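Local coordinates for glycosyl hyrolase, family 3 (PDB 3TEV), which probably hydrolyses O-glycosidic bonds, using a TIM-barrel-type domain of glycosyl hydrolase family 3, at residues D105-A115 and R159-R170; T131-N139 and R148-V157. One frame throughout, in Å; residues are numbered along the deposited sequence.

Contact 1: residues D105-A115 and R159-R170; sequences DDQQLTEDVNA and RHGRAALAGHTR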
loop_
_atom_site.group_PDB
_atom_site.type_symbol
_atom_site.label_atom_id
_atom_site.label_comp_id
_atom_site.label_asym_id
_atom_site.label_seq_id
_atom_site.Cartn_x
_atom_site.Cartn_y
_atom_site.Cartn_z
ATOM N N ASP A 105 5.144 5.188 -24.949
ATOM C CA ASP A 105 4.548 3.869 -25.134
ATOM C C ASP A 105 5.543 2.792 -25.532
ATOM O O ASP A 105 5.228 1.897 -26.302
ATOM C CB ASP A 105 3.343 3.904 -26.089
ATOM C CG ASP A 105 2.438 2.684 -25.936
ATOM O OD1 ASP A 105 2.379 2.111 -24.825
ATOM O OD2 ASP A 105 1.780 2.294 -26.921
ATOM N N ASP A 106 6.737 2.880 -24.976
ATOM C CA ASP A 106 7.703 1.808 -25.092
ATOM C C ASP A 106 7.691 1.048 -23.762
ATOM O O ASP A 106 8.247 1.500 -22.762
ATOM C CB ASP A 106 9.094 2.365 -25.457
ATOM C CG ASP A 106 10.158 1.284 -25.575
ATOM O OD1 ASP A 106 9.919 0.127 -25.167
ATOM O OD2 ASP A 106 11.257 1.593 -26.083
ATOM N N GLN A 107 7.026 -0.102 -23.777
ATOM C CA GLN A 107 6.879 -0.976 -22.619
ATOM C C GLN A 107 8.238 -1.286 -22.009
ATOM O O GLN A 107 8.414 -1.181 -20.797
ATOM C CB GLN A 107 6.126 -2.255 -23.021
ATOM C CG GLN A 107 6.279 -3.436 -22.084
ATOM C CD GLN A 107 5.108 -4.424 -22.186
ATOM O OE1 GLN A 107 4.839 -4.967 -23.271
ATOM N NE2 GLN A 107 4.407 -4.663 -21.052
ATOM N N GLN A 108 9.203 -1.626 -22.862
ATOM C CA GLN A 108 10.556 -1.943 -22.400
ATOM C C GLN A 108 11.249 -0.750 -21.714
ATOM O O GLN A 108 11.958 -0.941 -20.741
ATOM C CB GLN A 108 11.405 -2.507 -23.549
ATOM C CG GLN A 108 12.804 -2.975 -23.150
ATOM C CD GLN A 108 12.795 -4.225 -22.272
ATOM O OE1 GLN A 108 12.254 -5.264 -22.665
ATOM N NE2 GLN A 108 13.410 -4.132 -21.085
ATOM N N LEU A 109 11.044 0.468 -22.211
ATOM C CA LEU A 109 11.557 1.655 -21.528
ATOM C C LEU A 109 10.977 1.785 -20.104
ATOM O O LEU A 109 11.707 2.016 -19.123
ATOM C CB LEU A 109 11.254 2.917 -22.336
ATOM C CG LEU A 109 11.533 4.276 -21.672
ATOM C CD1 LEU A 109 13.006 4.452 -21.301
ATOM C CD2 LEU A 109 11.069 5.413 -22.593
ATOM N N THR A 110 9.664 1.624 -19.996
ATOM C CA THR A 110 8.987 1.733 -18.722
ATOM C C THR A 110 9.579 0.739 -17.744
ATOM O O THR A 110 9.896 1.100 -16.616
ATOM C CB THR A 110 7.480 1.512 -18.885
ATOM O OG1 THR A 110 6.969 2.496 -19.787
ATOM C CG2 THR A 110 6.726 1.596 -17.519
ATOM N N GLU A 111 9.741 -0.505 -18.179
ATOM C CA GLU A 111 10.347 -1.522 -17.321
ATOM C C GLU A 111 11.747 -1.099 -16.862
ATOM O O GLU A 111 12.050 -1.154 -15.677
ATOM C CB GLU A 111 10.397 -2.879 -18.022
ATOM C CG GLU A 111 10.993 -3.961 -17.143
ATOM C CD GLU A 111 10.952 -5.364 -17.748
ATOM O OE1 GLU A 111 10.116 -5.679 -18.626
ATOM O OE2 GLU A 111 11.772 -6.185 -17.306
ATOM N N ASP A 112 12.578 -0.648 -17.806
ATOM C CA ASP A 112 13.960 -0.308 -17.504
ATOM C C ASP A 112 14.102 0.895 -16.583
ATOM O O ASP A 112 15.028 0.947 -15.792
ATOM C CB ASP A 112 14.766 -0.070 -18.785
ATOM C CG ASP A 112 14.949 -1.337 -19.627
ATOM O OD1 ASP A 112 14.684 -2.457 -19.145
ATOM O OD2 ASP A 112 15.352 -1.202 -20.790
ATOM N N VAL A 113 13.208 1.870 -16.695
ATOM C CA VAL A 113 13.242 3.036 -15.794
ATOM C C VAL A 113 12.865 2.620 -14.359
ATOM O O VAL A 113 13.458 3.072 -13.373
ATOM C CB VAL A 113 12.313 4.176 -16.299
ATOM C CG1 VAL A 113 12.100 5.238 -15.217
ATOM C CG2 VAL A 113 12.883 4.803 -17.581
ATOM N N ASN A 114 11.886 1.739 -14.252
ATOM C CA ASN A 114 11.518 1.184 -12.957
ATOM C C ASN A 114 12.601 0.253 -12.395
ATOM O O ASN A 114 12.840 0.217 -11.175
ATOM C CB ASN A 114 10.132 0.531 -13.040
ATOM C CG ASN A 114 9.008 1.569 -12.989
ATOM O OD1 ASN A 114 8.561 1.953 -11.908
ATOM N ND2 ASN A 114 8.568 2.045 -14.157
ATOM N N ALA A 115 13.278 -0.468 -13.287
ATOM C CA ALA A 115 14.375 -1.323 -12.867
ATOM C C ALA A 115 15.486 -0.484 -12.267
ATOM O O ALA A 115 16.027 -0.855 -11.225
ATOM C CB ALA A 115 14.891 -2.160 -14.009
ATOM N N ARG A 159 -0.558 -2.316 -19.807
ATOM C CA ARG A 159 0.732 -2.582 -20.446
ATOM C C ARG A 159 1.916 -1.923 -19.718
ATOM O O ARG A 159 2.963 -2.557 -19.532
ATOM C CB ARG A 159 0.716 -2.222 -21.953
ATOM C CG ARG A 159 0.282 -3.391 -22.850
ATOM C CD ARG A 159 0.237 -3.042 -24.348
ATOM N NE ARG A 159 1.556 -2.745 -24.910
ATOM C CZ ARG A 159 2.073 -1.482 -24.978
ATOM N NH1 ARG A 159 1.371 -0.404 -24.518
ATOM N NH2 ARG A 159 3.277 -1.301 -25.516
ATOM N N HIS A 160 1.760 -0.667 -19.302
ATOM C CA HIS A 160 2.845 -0.011 -18.579
ATOM C C HIS A 160 2.908 -0.405 -17.105
ATOM O O HIS A 160 3.996 -0.446 -16.516
ATOM C CB HIS A 160 2.816 1.492 -18.813
ATOM C CG HIS A 160 3.163 1.853 -20.214
ATOM N ND1 HIS A 160 4.465 1.883 -20.665
ATOM C CD2 HIS A 160 2.383 2.118 -21.290
ATOM C CE1 HIS A 160 4.474 2.194 -21.952
ATOM N NE2 HIS A 160 3.223 2.339 -22.354
ATOM N N GLY A 161 1.752 -0.735 -16.526
ATOM C CA GLY A 161 1.706 -1.280 -15.169
ATOM C C GLY A 161 2.513 -2.565 -15.070
ATOM O O GLY A 161 3.259 -2.763 -14.116
ATOM N N ARG A 162 2.371 -3.426 -16.071
ATOM C CA ARG A 162 3.101 -4.706 -16.135
ATOM C C ARG A 162 4.611 -4.467 -16.121
ATOM O O ARG A 162 5.363 -5.155 -15.403
ATOM C CB ARG A 162 2.715 -5.502 -17.401
ATOM C CG ARG A 162 3.273 -6.944 -17.435
ATOM C CD ARG A 162 2.976 -7.725 -18.728
ATOM N NE ARG A 162 1.585 -7.596 -19.182
ATOM C CZ ARG A 162 0.568 -8.387 -18.824
ATOM N NH1 ARG A 162 0.751 -9.406 -17.973
ATOM N NH2 ARG A 162 -0.648 -8.151 -19.318
ATOM N N ALA A 163 5.036 -3.484 -16.910
ATOM C CA ALA A 163 6.454 -3.132 -17.030
ATOM C C ALA A 163 7.018 -2.616 -15.705
ATOM O O ALA A 163 8.122 -2.978 -15.305
ATOM C CB ALA A 163 6.645 -2.094 -18.132
ATOM N N ALA A 164 6.246 -1.766 -15.031
ATOM C CA ALA A 164 6.642 -1.191 -13.744
ATOM C C ALA A 164 6.788 -2.261 -12.668
ATOM O O ALA A 164 7.762 -2.253 -11.897
ATOM C CB ALA A 164 5.643 -0.129 -13.319
ATOM N N LEU A 165 5.826 -3.188 -12.625
ATOM C CA LEU A 165 5.875 -4.316 -11.687
ATOM C C LEU A 165 7.114 -5.174 -11.935
ATOM O O LEU A 165 7.831 -5.515 -10.988
ATOM C CB LEU A 165 4.621 -5.184 -11.799
ATOM C CG LEU A 165 3.274 -4.583 -11.397
ATOM C CD1 LEU A 165 2.156 -5.402 -12.026
ATOM C CD2 LEU A 165 3.085 -4.518 -9.871
ATOM N N ALA A 166 7.378 -5.488 -13.204
ATOM C CA ALA A 166 8.469 -6.398 -13.563
ATOM C C ALA A 166 9.840 -5.780 -13.307
ATOM O O ALA A 166 10.762 -6.467 -12.920
ATOM C CB ALA A 166 8.344 -6.861 -15.036
ATOM N N GLY A 167 9.971 -4.480 -13.546
ATOM C CA GLY A 167 11.204 -3.767 -13.239
ATOM C C GLY A 167 11.557 -3.791 -11.758
ATOM O O GLY A 167 12.733 -3.836 -11.413
ATOM N N HIS A 168 10.550 -3.762 -10.881
ATOM C CA HIS A 168 10.796 -3.825 -9.444
ATOM C C HIS A 168 11.101 -5.256 -9.018
ATOM O O HIS A 168 12.100 -5.530 -8.371
ATOM C CB HIS A 168 9.596 -3.270 -8.664
ATOM C CG HIS A 168 9.590 -1.782 -8.567
ATOM N ND1 HIS A 168 9.074 -0.976 -9.557
ATOM C CD2 HIS A 168 10.082 -0.950 -7.619
ATOM C CE1 HIS A 168 9.231 0.292 -9.216
ATOM N NE2 HIS A 168 9.844 0.335 -8.043
ATOM N N THR A 169 10.210 -6.155 -9.394
ATOM C CA THR A 169 10.284 -7.561 -9.066
ATOM C C THR A 169 11.630 -8.164 -9.447
ATOM O O THR A 169 12.281 -8.818 -8.621
ATOM C CB THR A 169 9.112 -8.284 -9.751
ATOM O OG1 THR A 169 7.915 -8.000 -9.014
ATOM C CG2 THR A 169 9.308 -9.765 -9.751
ATOM N N ARG A 170 12.075 -7.916 -10.679
ATOM C CA ARG A 170 13.351 -8.476 -11.114
ATOM C C ARG A 170 14.568 -7.862 -10.400
ATOM O O ARG A 170 15.647 -8.452 -10.418
ATOM C CB ARG A 170 13.499 -8.434 -12.646
ATOM C CG ARG A 170 13.733 -7.056 -13.260
ATOM C CD ARG A 170 13.759 -7.225 -14.783
ATOM N NE ARG A 170 13.983 -6.048 -15.630
ATOM C CZ ARG A 170 15.157 -5.431 -15.800
ATOM N NH1 ARG A 170 16.223 -5.806 -15.073
ATOM N NH2 ARG A 170 15.263 -4.408 -16.677
#

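Contact 2: residues T131-N139 and R148-V157; sequences TPVLDINVN and RAYGSDAARV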
loop_
_atom_site.group_PDB
_atom_site.type_symbol
_atom_site.label_atom_id
_atom_site.label_comp_id
_atom_site.label_asym_id
_atom_site.label_seq_id
_atom_site.Cartn_x
_atom_site.Cartn_y
_atom_site.Cartn_z
ATOM N N THR A 131 4.399 1.828 -6.145
ATOM C CA THR A 131 4.030 1.967 -7.568
ATOM C C THR A 131 3.825 0.536 -8.074
ATOM O O THR A 131 4.279 -0.409 -7.425
ATOM C CB THR A 131 5.123 2.634 -8.491
ATOM O OG1 THR A 131 6.426 2.105 -8.183
ATOM C CG2 THR A 131 5.104 4.152 -8.410
ATOM N N PRO A 132 3.147 0.370 -9.227
ATOM C CA PRO A 132 2.617 1.440 -10.081
ATOM C C PRO A 132 1.219 1.921 -9.680
ATOM O O PRO A 132 0.439 1.187 -9.071
ATOM C CB PRO A 132 2.547 0.773 -11.457
ATOM C CG PRO A 132 2.186 -0.684 -11.117
ATOM C CD PRO A 132 2.872 -0.971 -9.785
ATOM N N VAL A 133 0.927 3.162 -10.040
ATOM C CA VAL A 133 -0.425 3.654 -10.088
ATOM C C VAL A 133 -1.096 2.897 -11.243
ATOM O O VAL A 133 -0.585 2.903 -12.358
ATOM C CB VAL A 133 -0.404 5.174 -10.370
ATOM C CG1 VAL A 133 -1.783 5.689 -10.825
ATOM C CG2 VAL A 133 0.110 5.932 -9.142
ATOM N N LEU A 134 -2.206 2.215 -10.962
ATOM C CA LEU A 134 -3.001 1.568 -12.008
ATOM C C LEU A 134 -4.338 2.275 -12.153
ATOM O O LEU A 134 -5.248 1.770 -12.812
ATOM C CB LEU A 134 -3.234 0.081 -11.713
ATOM C CG LEU A 134 -2.030 -0.852 -11.534
ATOM C CD1 LEU A 134 -2.453 -2.305 -11.206
ATOM C CD2 LEU A 134 -1.143 -0.808 -12.761
ATOM N N ASP A 135 -4.466 3.431 -11.505
ATOM C CA ASP A 135 -5.620 4.306 -11.703
ATOM C C ASP A 135 -5.640 4.732 -13.172
ATOM O O ASP A 135 -4.590 4.885 -13.795
ATOM C CB ASP A 135 -5.546 5.542 -10.786
ATOM C CG ASP A 135 -5.346 5.179 -9.308
ATOM O OD1 ASP A 135 -5.948 4.196 -8.817
ATOM O OD2 ASP A 135 -4.588 5.896 -8.624
ATOM N N ILE A 136 -6.844 4.900 -13.713
ATOM C CA ILE A 136 -7.037 5.323 -15.092
ATOM C C ILE A 136 -7.564 6.747 -15.136
ATOM O O ILE A 136 -8.639 7.041 -14.611
ATOM C CB ILE A 136 -8.053 4.412 -15.826
ATOM C CG1 ILE A 136 -7.623 2.952 -15.749
ATOM C CG2 ILE A 136 -8.233 4.868 -17.294
ATOM C CD1 ILE A 136 -8.702 1.994 -16.160
ATOM N N ASN A 137 -6.804 7.622 -15.780
ATOM C CA ASN A 137 -7.227 9.002 -16.038
ATOM C C ASN A 137 -8.273 9.063 -17.179
ATOM O O ASN A 137 -8.001 9.595 -18.257
ATOM C CB ASN A 137 -5.985 9.860 -16.355
ATOM C CG ASN A 137 -6.305 11.343 -16.519
ATOM O OD1 ASN A 137 -5.966 11.957 -17.546
ATOM N ND2 ASN A 137 -6.959 11.931 -15.511
ATOM N N VAL A 138 -9.470 8.523 -16.924
ATOM C CA VAL A 138 -10.472 8.271 -17.985
ATOM C C VAL A 138 -11.298 9.498 -18.351
ATOM O O VAL A 138 -11.648 9.688 -19.512
ATOM C CB VAL A 138 -11.412 7.052 -17.646
ATOM C CG1 VAL A 138 -12.274 7.325 -16.405
ATOM C CG2 VAL A 138 -12.285 6.658 -18.853
ATOM N N ASN A 139 -11.605 10.315 -17.351
ATOM C CA ASN A 139 -12.426 11.501 -17.529
ATOM C C ASN A 139 -11.515 12.717 -17.704
ATOM O O ASN A 139 -10.779 13.081 -16.775
ATOM C CB ASN A 139 -13.357 11.676 -16.320
ATOM C CG ASN A 139 -14.638 12.462 -16.642
ATOM O OD1 ASN A 139 -14.743 13.156 -17.663
ATOM N ND2 ASN A 139 -15.619 12.357 -15.743
ATOM N N ARG A 148 0.160 11.213 -12.960
ATOM C CA ARG A 148 0.618 10.028 -12.252
ATOM C C ARG A 148 0.048 8.715 -12.807
ATOM O O ARG A 148 0.508 7.641 -12.430
ATOM C CB ARG A 148 0.325 10.173 -10.755
ATOM C CG ARG A 148 0.864 11.465 -10.120
ATOM C CD ARG A 148 0.253 11.690 -8.739
ATOM N NE ARG A 148 0.250 10.442 -7.968
ATOM C CZ ARG A 148 -0.510 10.183 -6.905
ATOM N NH1 ARG A 148 -0.412 9.000 -6.307
ATOM N NH2 ARG A 148 -1.366 11.090 -6.443
ATOM N N ALA A 149 -0.945 8.804 -13.692
ATOM C CA ALA A 149 -1.452 7.627 -14.416
ATOM C C ALA A 149 -0.696 7.448 -15.733
ATOM O O ALA A 149 -0.161 8.412 -16.271
ATOM C CB ALA A 149 -2.944 7.745 -14.674
ATOM N N TYR A 150 -0.645 6.212 -16.232
ATOM C CA TYR A 150 0.029 5.896 -17.497
ATOM C C TYR A 150 -0.825 6.196 -18.727
ATOM O O TYR A 150 -0.298 6.253 -19.834
ATOM C CB TYR A 150 0.499 4.434 -17.525
ATOM C CG TYR A 150 1.615 4.141 -16.551
ATOM C CD1 TYR A 150 2.939 4.486 -16.847
ATOM C CD2 TYR A 150 1.353 3.526 -15.322
ATOM C CE1 TYR A 150 3.977 4.229 -15.947
ATOM C CE2 TYR A 150 2.379 3.275 -14.414
ATOM C CZ TYR A 150 3.690 3.625 -14.735
ATOM O OH TYR A 150 4.710 3.371 -13.836
ATOM N N GLY A 151 -2.130 6.389 -18.538
ATOM C CA GLY A 151 -3.051 6.636 -19.655
ATOM C C GLY A 151 -4.523 6.844 -19.297
ATOM O O GLY A 151 -4.874 7.012 -18.122
ATOM N N SER A 152 -5.378 6.834 -20.326
ATOM C CA SER A 152 -6.818 7.115 -20.186
ATOM C C SER A 152 -7.738 5.919 -20.511
ATOM O O SER A 152 -8.970 6.050 -20.539
ATOM C CB SER A 152 -7.221 8.375 -20.985
ATOM O OG SER A 152 -6.821 8.310 -22.349
ATOM N N ASP A 153 -7.122 4.760 -20.732
ATOM C CA ASP A 153 -7.831 3.507 -20.960
ATOM C C ASP A 153 -7.096 2.368 -20.254
ATOM O O ASP A 153 -5.890 2.465 -19.986
ATOM C CB ASP A 153 -7.981 3.232 -22.467
ATOM C CG ASP A 153 -6.640 3.091 -23.178
ATOM O OD1 ASP A 153 -6.205 4.053 -23.854
ATOM O OD2 ASP A 153 -6.016 2.013 -23.060
ATOM N N ALA A 154 -7.834 1.300 -19.952
ATOM C CA ALA A 154 -7.319 0.138 -19.219
ATOM C C ALA A 154 -6.132 -0.555 -19.912
ATOM O O ALA A 154 -5.172 -0.965 -19.244
ATOM C CB ALA A 154 -8.441 -0.857 -18.970
ATOM N N ALA A 155 -6.211 -0.657 -21.243
ATOM C CA ALA A 155 -5.198 -1.319 -22.069
ATOM C C ALA A 155 -3.816 -0.690 -21.916
ATOM O O ALA A 155 -2.830 -1.408 -21.758
ATOM C CB ALA A 155 -5.633 -1.338 -23.581
ATOM N N ARG A 156 -3.755 0.641 -21.972
ATOM C CA ARG A 156 -2.493 1.378 -21.829
ATOM C C ARG A 156 -1.946 1.304 -20.404
ATOM O O ARG A 156 -0.737 1.173 -20.189
ATOM C CB ARG A 156 -2.663 2.846 -22.231
ATOM C CG ARG A 156 -1.352 3.632 -22.389
ATOM C CD ARG A 156 -0.638 3.266 -23.677
ATOM N NE ARG A 156 -1.492 3.526 -24.831
ATOM C CZ ARG A 156 -1.295 4.499 -25.716
ATOM N NH1 ARG A 156 -0.250 5.316 -25.615
ATOM N NH2 ARG A 156 -2.151 4.641 -26.712
ATOM N N VAL A 157 -2.837 1.390 -19.429
ATOM C CA VAL A 157 -2.421 1.304 -18.031
ATOM C C VAL A 157 -1.918 -0.107 -17.718
ATOM O O VAL A 157 -0.873 -0.268 -17.088
ATOM C CB VAL A 157 -3.540 1.784 -17.090
ATOM C CG1 VAL A 157 -3.265 1.394 -15.597
ATOM C CG2 VAL A 157 -3.723 3.310 -17.269
HETATM O O HOH W 1 -1.931 4.335 -14.378
HETATM O O HOH W 2 3.372 4.486 -11.467
#

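Contact 1: residues D105-A115 and R159-R170
One carboxylate oxygen, Asp105 OD1, takes two short bonds from successive residues of the facing helix. His160 NE2 reaches the anti lone pair of Asp105 OD1 at 2.6 Å, while Arg159 NH1, in one of its two modelled conformations, meets the syn lone pair of the same OD1 at 2.7 Å, nearly straight (175°) and in the guanidinium plane. The other ring nitrogen, His160 ND1, lies 2.7 Å from Thr110 OG1 in a hydrogen bond, so the imidazole is held at both nitrogens and its rotation is fixed. Thr110 serves it because OG1 stands anti to the carbonyl carbon (chi1 -59°), leaving CG2 to rest on the Ala163 methyl. These are two neighbouring outer helices of the barrel-type domain, 107-124 and 154-169, inclined at 35° with segment axes only 7.2 Å apart. Small residues permit that closeness: Ala163 CB sits 3.3 Å from Gln107 O, and at Gly167 a CB would collide with Glu111 O, while CA-H...O contacts pair Glu111 CA with Ala163 O and Ala115 CA with Gly167 O. Asn114 lays its amide against Ala164, with ND2 donating to Thr110 O of its own helix and OD1 at the edge of the His168 ring. Beyond it, Arg170 NE reaches the anti lone pair of Glu111 OE2 at 2.8 Å, a second, weak salt bridge joins Arg170 NH2 to Asp112 OD1, and the Ala115 methyl lies over one guanidinium face, toward its rim.

Contact 2: residues T131-N139 and R148-V157
Ile136 and Val157 meet through their branches: CG1 of the isoleucine lies 4.2 Å from Val157 CG2, and CD1 carries on to the Ala154 methyl. With CG1 anti to its carbonyl carbon (chi1 -56°), Ile136 sends that arm toward the first turn of helix 154-169, while Ile136 CG2 presses on the backbone of Ser152, 3.4 Å from Ser152 C. An alanine in place of Ile136 would remove both arms and is likely to leave a gap between the loop and the helix start, with Ala154 and Val157 each losing one of their apolar neighbours. The other methyl of Val157, CG1, turns to Leu134, whose side chain crosses it obliquely and continues to Phe212 and Leu215 of helix 210-215. Farther back along the loop, the Tyr150 ring offers its edge, CE2 meeting Pro132 CB at 3.9 Å; this proline follows a cis peptide bond. Val133 packs its branched CB against Arg148 O. Between the segments, Asn137 N donates to Gly151 O (3.1 Å), with Asn137 centring an inverse gamma turn, and Asp153 N-caps the helix through a bond from Arg156 N to OD2. One water accepts from Tyr150 N and donates to Val133 O and Asp135 O; a second links Val133 N to Tyr150 OH. The Asp135 carboxylate is engaged by His179 and by the backbone of His183. Apolar branches thus fasten the loop to the helix start, whereas the two waters satisfy Val133 N, Val133 O and Asp135 O, and a direct bond serves Asn137 N.

Helix 154-169 is common to both contacts: contact 2 uses its first turn and the loop leading into it, contact 1 the part from residue 159 on, and their centres lie 14 Å apart. Along the chain, 131-139 and 148-157 are nested within the loop that contact 1 closes, which also includes strand 128-129 of the parallel sheet. The two contacts touch where His160 CB packs on Tyr150 CD1 and Leu165 CD2 on Pro132 CD. Both belong to one beta-alpha step of the barrel-type domain, strand 128-129 followed by helix 154-169: contact 1 joins this helix to the preceding helix 107-124, while contact 2 anchors the long connection following the strand.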